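Local coordinates for extracellular protein containing a SCP domain (Bacillus anthracis, PDB 4IFA) that is of unknown function but is an extracellular protein of the SCP/CAP (cysteine-rich secretory protein) family, carrying a CAP-associated N-terminal region and considered a vaccine candidate, at residues Asp150-Val153 with Met154-Leu158; Pro114-Tyr117 with Ile118-Tyr122; Gln223-Asp226 with Leu227-Ile231. All blocks are in the same frame, centred on the assembly; numbering follows the deposited sequence.

Contact 1: residues Asp150-Val153 with Met154-Leu158; sequences DTEV and MEQPL
Asp150 starts the contact with its backbone: its carbonyl O receives the N of Met154, a selenomethionine, at 3.3 Å, in the first turn of the short helix 150-155. One residue on, Thr151 O takes the amide of Glu155 at 2.9 Å, with only a weak second bond from Met154 N. The side chains of Thr151 and Glu155 run side by side and point the same way. The methyl CG2 of Thr151 meets the carboxylate end of Glu155, 3.5 Å from OE2, while CB and CG of Glu155 brush Thr151 O. CG2 stands anti to the backbone N, which puts the hydroxyl beside that N (chi1 -57°) and the methyl toward Glu155.

Glu152 serves both ends of the helix. Its OE1 reaches back to Ser149 N, just before the helix, pairing an amide that the first turn leaves without a helical acceptor; its own O receives Gln156 N at 2.8 Å. Gln156 is where the backbone leaves helical angles, and the chain turns from there into edge strand 158-161. The two side chains again lie alongside, Glu152 CG 4.1 Å from Gln156 NE2, their carboxylate and amide planes 77° apart. Proline is well placed just past the helix end: lacking an N-H, Pro157 N approaches Glu152 O to 3.1 Å without bonding, which suits the stop of the helical pattern.

Val153 O meets the ring of Pro157, 3.4 Å from CG. The Val153 side chain packs on His133, and beyond the helix Gln156 O is hydrogen-bonded to Tyr194 OH.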
loop_
_atom_site.group_PDB
_atom_site.type_symbol
_atom_site.label_atom_id
_atom_site.label_comp_id
_atom_site.label_asym_id
_atom_site.label_seq_id
_atom_site.Cartn_x
_atom_site.Cartn_y
_atom_site.Cartn_z
ATOM N N ASP A 150 -3.665 8.943 -18.216
ATOM C CA ASP A 150 -4.600 7.899 -18.647
ATOM C C ASP A 150 -4.376 6.636 -17.821
ATOM O O ASP A 150 -5.332 5.967 -17.422
ATOM C CB ASP A 150 -4.434 7.592 -20.146
ATOM C CG ASP A 150 -4.977 8.698 -21.046
ATOM O OD1 ASP A 150 -5.602 9.659 -20.543
ATOM O OD2 ASP A 150 -4.804 8.573 -22.271
ATOM N N THR A 151 -3.116 6.325 -17.538
ATOM C CA THR A 151 -2.760 5.149 -16.715
ATOM C C THR A 151 -3.304 5.254 -15.300
ATOM O O THR A 151 -3.866 4.290 -14.768
ATOM C CB THR A 151 -1.232 4.965 -16.702
ATOM O OG1 THR A 151 -0.788 4.838 -18.062
ATOM C CG2 THR A 151 -0.801 3.730 -15.888
ATOM N N GLU A 152 -3.117 6.415 -14.686
ATOM C CA GLU A 152 -3.631 6.671 -13.346
ATOM C C GLU A 152 -5.169 6.569 -13.263
ATOM O O GLU A 152 -5.721 6.049 -12.286
ATOM C CB GLU A 152 -3.110 8.022 -12.842
ATOM C CG GLU A 152 -1.594 7.949 -12.537
ATOM C CD GLU A 152 -0.908 9.297 -12.385
ATOM O OE1 GLU A 152 -1.439 10.323 -12.860
ATOM O OE2 GLU A 152 0.207 9.319 -11.811
ATOM N N VAL A 153 -5.866 7.053 -14.295
ATOM C CA VAL A 153 -7.308 6.944 -14.310
ATOM C C VAL A 153 -7.775 5.459 -14.314
ATOM O O VAL A 153 -8.823 5.139 -13.732
ATOM C CB VAL A 153 -7.918 7.753 -15.487
ATOM C CG1 VAL A 153 -9.393 7.408 -15.737
ATOM C CG2 VAL A 153 -7.744 9.245 -15.226
HETATM N N MSE A 154 -7.005 4.577 -14.954
HETATM C CA MSE A 154 -7.349 3.144 -15.005
HETATM C C MSE A 154 -6.816 2.302 -13.862
HETATM O O MSE A 154 -7.383 1.242 -13.576
HETATM C CB MSE A 154 -6.867 2.514 -16.302
HETATM C CG MSE A 154 -7.600 3.023 -17.538
HETATM SE SE MSE A 154 -7.011 2.189 -19.191
HETATM C CE MSE A 154 -5.255 3.003 -19.349
ATOM N N GLU A 155 -5.721 2.742 -13.238
ATOM C CA GLU A 155 -5.116 2.004 -12.133
ATOM C C GLU A 155 -5.371 2.509 -10.730
ATOM O O GLU A 155 -5.342 1.699 -9.796
ATOM C CB GLU A 155 -3.571 1.893 -12.339
ATOM C CG GLU A 155 -3.252 1.141 -13.636
ATOM C CD GLU A 155 -1.767 0.966 -13.929
ATOM O OE1 GLU A 155 -0.916 1.426 -13.137
ATOM O OE2 GLU A 155 -1.472 0.402 -15.005
ATOM N N GLN A 156 -5.534 3.822 -10.558
ATOM C CA GLN A 156 -5.674 4.423 -9.233
ATOM C C GLN A 156 -6.387 5.774 -9.251
ATOM O O GLN A 156 -5.856 6.776 -8.757
ATOM C CB GLN A 156 -4.305 4.529 -8.555
ATOM C CG GLN A 156 -3.259 5.225 -9.444
ATOM C CD GLN A 156 -1.995 5.621 -8.714
ATOM O OE1 GLN A 156 -2.055 6.176 -7.620
ATOM N NE2 GLN A 156 -0.846 5.413 -9.356
ATOM N N PRO A 157 -7.608 5.792 -9.826
ATOM C CA PRO A 157 -8.380 7.028 -9.913
ATOM C C PRO A 157 -8.833 7.531 -8.518
ATOM O O PRO A 157 -8.793 6.789 -7.533
ATOM C CB PRO A 157 -9.592 6.626 -10.781
ATOM C CG PRO A 157 -9.758 5.177 -10.485
ATOM C CD PRO A 157 -8.352 4.657 -10.418
ATOM N N LEU A 158 -9.298 8.783 -8.487
ATOM C CA LEU A 158 -9.746 9.471 -7.265
ATOM C C LEU A 158 -11.206 9.898 -7.374
ATOM O O LEU A 158 -11.617 10.466 -8.393
ATOM C CB LEU A 158 -8.882 10.717 -7.022
ATOM C CG LEU A 158 -8.928 11.220 -5.578
ATOM C CD1 LEU A 158 -8.123 10.305 -4.604
ATOM C CD2 LEU A 158 -8.434 12.675 -5.498
#

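Contact 2: residues Pro114-Tyr117 with Ile118-Tyr122; sequences PPYY and INEKY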
loop_
_atom_site.group_PDB
_atom_site.type_symbol
_atom_site.label_atom_id
_atom_site.label_comp_id
_atom_site.label_asym_id
_atom_site.label_seq_id
_atom_site.Cartn_x
_atom_site.Cartn_y
_atom_site.Cartn_z
ATOM N N PRO A 114 -18.782 0.497 0.665
ATOM C CA PRO A 114 -19.881 0.991 -0.175
ATOM C C PRO A 114 -19.554 2.369 -0.745
ATOM O O PRO A 114 -18.963 3.187 -0.056
ATOM C CB PRO A 114 -21.079 1.003 0.767
ATOM C CG PRO A 114 -20.519 1.206 2.110
ATOM C CD PRO A 114 -19.214 0.386 2.087
ATOM N N PRO A 115 -19.985 2.653 -1.989
ATOM C CA PRO A 115 -20.860 1.833 -2.860
ATOM C C PRO A 115 -20.197 0.768 -3.688
ATOM O O PRO A 115 -20.848 0.188 -4.547
ATOM C CB PRO A 115 -21.501 2.889 -3.758
ATOM C CG PRO A 115 -20.338 3.882 -3.934
ATOM C CD PRO A 115 -19.655 3.952 -2.626
ATOM N N TYR A 116 -18.938 0.455 -3.366
ATOM C CA TYR A 116 -18.168 -0.531 -4.081
ATOM C C TYR A 116 -18.035 -1.813 -3.262
ATOM O O TYR A 116 -18.582 -1.910 -2.153
ATOM C CB TYR A 116 -16.766 0.017 -4.404
ATOM C CG TYR A 116 -16.751 1.427 -4.926
ATOM C CD1 TYR A 116 -17.298 1.738 -6.160
ATOM C CD2 TYR A 116 -16.260 2.472 -4.144
ATOM C CE1 TYR A 116 -17.320 3.070 -6.629
ATOM C CE2 TYR A 116 -16.291 3.787 -4.612
ATOM C CZ TYR A 116 -16.817 4.057 -5.862
ATOM O OH TYR A 116 -16.875 5.359 -6.376
ATOM N N TYR A 117 -17.311 -2.792 -3.832
ATOM C CA TYR A 117 -16.849 -3.970 -3.085
ATOM C C TYR A 117 -15.462 -4.323 -3.596
ATOM O O TYR A 117 -15.185 -4.097 -4.768
ATOM C CB TYR A 117 -17.785 -5.166 -3.134
ATOM C CG TYR A 117 -18.014 -5.749 -4.497
ATOM C CD1 TYR A 117 -17.359 -6.877 -4.906
ATOM C CD2 TYR A 117 -18.982 -5.230 -5.326
ATOM C CE1 TYR A 117 -17.613 -7.437 -6.131
ATOM C CE2 TYR A 117 -19.235 -5.780 -6.562
ATOM C CZ TYR A 117 -18.553 -6.881 -6.955
ATOM O OH TYR A 117 -18.792 -7.459 -8.210
ATOM N N ILE A 118 -14.605 -4.882 -2.735
ATOM C CA ILE A 118 -13.283 -5.337 -3.172
ATOM C C ILE A 118 -13.564 -6.512 -4.095
ATOM O O ILE A 118 -14.293 -7.440 -3.719
ATOM C CB ILE A 118 -12.408 -5.734 -1.975
ATOM C CG1 ILE A 118 -12.161 -4.539 -1.051
ATOM C CG2 ILE A 118 -11.107 -6.353 -2.434
ATOM C CD1 ILE A 118 -11.317 -3.392 -1.646
ATOM N N ASN A 119 -13.007 -6.440 -5.325
ATOM C CA ASN A 119 -13.120 -7.369 -6.458
ATOM C C ASN A 119 -14.002 -6.781 -7.574
ATOM O O ASN A 119 -14.069 -7.353 -8.662
ATOM C CB ASN A 119 -13.731 -8.745 -6.115
ATOM C CG ASN A 119 -12.959 -9.555 -5.101
ATOM O OD1 ASN A 119 -11.812 -9.289 -4.824
ATOM N ND2 ASN A 119 -13.636 -10.596 -4.567
ATOM N N GLU A 120 -14.673 -5.676 -7.327
ATOM C CA GLU A 120 -15.587 -5.105 -8.323
ATOM C C GLU A 120 -14.880 -4.703 -9.600
ATOM O O GLU A 120 -13.760 -4.165 -9.568
ATOM C CB GLU A 120 -16.333 -3.905 -7.732
ATOM C CG GLU A 120 -17.517 -3.420 -8.577
ATOM C CD GLU A 120 -18.376 -2.382 -7.904
ATOM O OE1 GLU A 120 -17.973 -1.807 -6.888
ATOM O OE2 GLU A 120 -19.532 -2.191 -8.409
ATOM N N LYS A 121 -15.507 -4.956 -10.738
ATOM C CA LYS A 121 -14.949 -4.602 -12.016
ATOM C C LYS A 121 -14.914 -3.096 -12.249
ATOM O O LYS A 121 -15.850 -2.362 -11.888
ATOM C CB LYS A 121 -15.696 -5.264 -13.161
ATOM C CG LYS A 121 -15.665 -6.790 -13.208
ATOM C CD LYS A 121 -14.267 -7.353 -13.414
ATOM C CE LYS A 121 -14.336 -8.826 -13.834
ATOM N NZ LYS A 121 -13.008 -9.450 -13.861
ATOM N N TYR A 122 -13.816 -2.635 -12.863
ATOM C CA TYR A 122 -13.649 -1.227 -13.181
ATOM C C TYR A 122 -14.884 -0.624 -13.910
ATOM O O TYR A 122 -15.291 0.487 -13.588
ATOM C CB TYR A 122 -12.372 -1.034 -14.048
ATOM C CG TYR A 122 -12.011 0.411 -14.309
ATOM C CD1 TYR A 122 -11.160 1.102 -13.478
ATOM C CD2 TYR A 122 -12.581 1.105 -15.349
ATOM C CE1 TYR A 122 -10.816 2.400 -13.708
ATOM C CE2 TYR A 122 -12.257 2.424 -15.595
ATOM C CZ TYR A 122 -11.413 3.091 -14.727
ATOM O OH TYR A 122 -11.072 4.411 -14.979
HETATM O O HOH W 1 -18.310 -6.057 -10.915
#
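Glu120 lies across the ring of Tyr117, the two side chains crossing at about a right angle. CB of Glu120 sits over the middle of one ring face in a CH-pi contact, 3.7 Å from the centroid, and CG follows at 3.5 Å from Tyr117 CE2. The ring takes this place because Tyr117 CG stands between its backbone N and carbonyl carbon (chi1 62°), folding the aromatic back over the turn. Beyond CG the glutamate chain is extended, and its carboxylate is turned only 22° from the Tyr117 ring plane. OE1 accepts Tyr117 N at 3.3 Å, met from above the carboxylate plane. The same OE1 touches Tyr116, at the edge of its ring and 3.3 Å from CB.

Underneath is a type II beta turn from Tyr117 to Glu120, in the loop between strand 100-106 and helix 122-128. Glu120 N closes it on Tyr117 O at 3.1 Å. Asn119 holds the positive phi (107°) of the third position, which asparagine tolerates better than most residues. The buried Glu120 carboxylate has its charge answered at OE2 by Lys128 of that helix, while a water joins Tyr117 OH to Lys121 N.

Contact 3: residues Gln223-Asp226 with Leu227-Ile231; sequences QIFD and LTNII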
loop_
_atom_site.group_PDB
_atom_site.type_symbol
_atom_site.label_atom_id
_atom_site.label_comp_id
_atom_site.label_asym_id
_atom_site.label_seq_id
_atom_site.Cartn_x
_atom_site.Cartn_y
_atom_site.Cartn_z
ATOM N N GLN A 223 4.166 -3.603 5.920
ATOM C CA GLN A 223 2.933 -3.405 5.109
ATOM C C GLN A 223 3.100 -4.083 3.749
ATOM O O GLN A 223 2.203 -4.787 3.289
ATOM C CB GLN A 223 2.579 -1.936 4.945
ATOM C CG GLN A 223 2.223 -1.265 6.258
ATOM C CD GLN A 223 2.001 0.183 6.106
ATOM O OE1 GLN A 223 1.676 0.708 5.056
ATOM N NE2 GLN A 223 2.118 0.873 7.235
ATOM N N ILE A 224 4.240 -3.886 3.086
ATOM C CA ILE A 224 4.436 -4.553 1.806
ATOM C C ILE A 224 4.336 -6.062 1.997
ATOM O O ILE A 224 3.770 -6.768 1.141
ATOM C CB ILE A 224 5.786 -4.146 1.140
ATOM C CG1 ILE A 224 5.688 -2.717 0.620
ATOM C CG2 ILE A 224 6.161 -5.135 -0.001
ATOM C CD1 ILE A 224 7.063 -2.099 0.223
ATOM N N PHE A 225 4.975 -6.605 3.015
ATOM C CA PHE A 225 4.889 -8.041 3.283
ATOM C C PHE A 225 3.466 -8.565 3.426
ATOM O O PHE A 225 3.041 -9.474 2.701
ATOM C CB PHE A 225 5.749 -8.411 4.486
ATOM C CG PHE A 225 5.619 -9.829 4.903
ATOM C CD1 PHE A 225 6.294 -10.858 4.216
ATOM C CD2 PHE A 225 4.818 -10.183 5.967
ATOM C CE1 PHE A 225 6.152 -12.191 4.604
ATOM C CE2 PHE A 225 4.685 -11.518 6.346
ATOM C CZ PHE A 225 5.362 -12.514 5.667
ATOM N N ASP A 226 2.715 -7.974 4.327
ATOM C CA ASP A 226 1.343 -8.427 4.542
ATOM C C ASP A 226 0.475 -8.248 3.295
ATOM O O ASP A 226 -0.339 -9.122 2.970
ATOM C CB ASP A 226 0.704 -7.659 5.695
ATOM C CG ASP A 226 1.219 -8.055 7.036
ATOM O OD1 ASP A 226 1.662 -9.202 7.223
ATOM O OD2 ASP A 226 1.136 -7.220 7.991
ATOM N N LEU A 227 0.624 -7.118 2.598
ATOM C CA LEU A 227 -0.214 -6.844 1.448
ATOM C C LEU A 227 0.186 -7.746 0.280
ATOM O O LEU A 227 -0.637 -8.033 -0.575
ATOM C CB LEU A 227 -0.147 -5.342 1.118
ATOM C CG LEU A 227 -0.714 -4.420 2.185
ATOM C CD1 LEU A 227 -0.355 -2.951 1.834
ATOM C CD2 LEU A 227 -2.229 -4.624 2.245
ATOM N N THR A 228 1.445 -8.193 0.248
ATOM C CA THR A 228 1.871 -9.182 -0.775
ATOM C C THR A 228 1.139 -10.499 -0.470
ATOM O O THR A 228 0.713 -11.163 -1.404
ATOM C CB THR A 228 3.401 -9.386 -0.800
ATOM O OG1 THR A 228 3.998 -8.159 -1.270
ATOM C CG2 THR A 228 3.811 -10.465 -1.782
ATOM N N ASN A 229 1.014 -10.881 0.793
ATOM C CA ASN A 229 0.306 -12.105 1.138
ATOM C C ASN A 229 -1.200 -11.997 0.820
ATOM O O ASN A 229 -1.821 -12.995 0.474
ATOM C CB ASN A 229 0.593 -12.580 2.542
ATOM C CG ASN A 229 1.906 -13.313 2.635
ATOM O OD1 ASN A 229 2.294 -13.973 1.673
ATOM N ND2 ASN A 229 2.585 -13.228 3.775
ATOM N N ILE A 230 -1.779 -10.799 0.894
ATOM C CA ILE A 230 -3.165 -10.594 0.442
ATOM C C ILE A 230 -3.277 -10.875 -1.061
ATOM O O ILE A 230 -4.214 -11.530 -1.512
ATOM C CB ILE A 230 -3.664 -9.202 0.837
ATOM C CG1 ILE A 230 -3.874 -9.206 2.351
ATOM C CG2 ILE A 230 -4.928 -8.812 0.063
ATOM C CD1 ILE A 230 -4.344 -7.934 2.922
ATOM N N ILE A 231 -2.301 -10.396 -1.836
ATOM C CA ILE A 231 -2.259 -10.715 -3.236
ATOM C C ILE A 231 -2.136 -12.232 -3.435
ATOM O O ILE A 231 -2.855 -12.816 -4.292
ATOM C CB ILE A 231 -1.067 -9.974 -3.912
ATOM C CG1 ILE A 231 -1.337 -8.486 -3.984
ATOM C CG2 ILE A 231 -0.850 -10.517 -5.330
ATOM C CD1 ILE A 231 -0.121 -7.617 -4.303
HETATM O O HOH W 2 1.206 -11.789 5.937
#
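This is a local i to i+4 contact within the long helix 210-234, buried near the middle of the chain. The helix belongs to the cysteine-rich secretory protein region, whose family fold is an alpha-beta-alpha sandwich. Ile224, Phe225 and Thr228 pack on strand 322-328, whereas Gln223 and Leu227 meet helix 298-306. Gln223 and Asp226 are also bonded to Gln93 and Asn85 of the CAP-associated N-terminal region, so the helix helps join the two parts of the protein.

Ordinary helical bonds form the frame: Leu227 N to Gln223 O at 2.9 Å, Asn229 N to Phe225 O at 3.1 Å and Ile230 N to Asp226 O. Leu227 CG lies close against the carbonyl that its own amide uses, 3.1 Å from Gln223 O.

Ile224 O is gripped twice. Thr228 N comes in at 2.9 Å and the hydroxyl OG1 at 2.8 Å, from opposite faces of the carbonyl plane; OG1 reaches back because it stands beside its own backbone N (chi1 -67°). Threonine thus pays for its buried hydroxyl inside the helix, while the side chain also packs on Leu302 and Leu323.

On another face, the amide ND2 of Asn229 rests over the Phe225 ring, 3.4 Å from CZ, with ring and amide planes 76° apart. A water accepts from Asn229 ND2 at 2.9 Å and donates to Asp226 OD1. Asn229 OD1 takes Leu240 N, and Asp226 OD2 is bonded to Asn85 ND2.

Each polar end here therefore has a bonded partner, which lets polar residues be buried at the seam between hydrophobic packing and the N-terminal region; the donors round Asp226, with Arg71 in a long, weak ion pair to OD2, would favour the charged aspartate.

How the contacts relate
Contacts 1 and 2 belong to the CAP-associated N-terminal region and contact 3 to the SCP domain. The first two have centres 15 Å apart and touch directly: Tyr122 OH, at the end of contact 2, lies 2.7 Å from Val153 O of contact 1, a probable hydrogen bond. Phe170 is shared, meeting Pro157 from one contact and the Tyr122 ring edge-to-face from the other. Contact 3 stands apart, its nearest atoms about 7 Å from contact 2 and about 12 Å from contact 1. No active site is identified; a bound Tris molecule, probably from crystallisation, lies about 4 Å from the Asn119 side chain of contact 2.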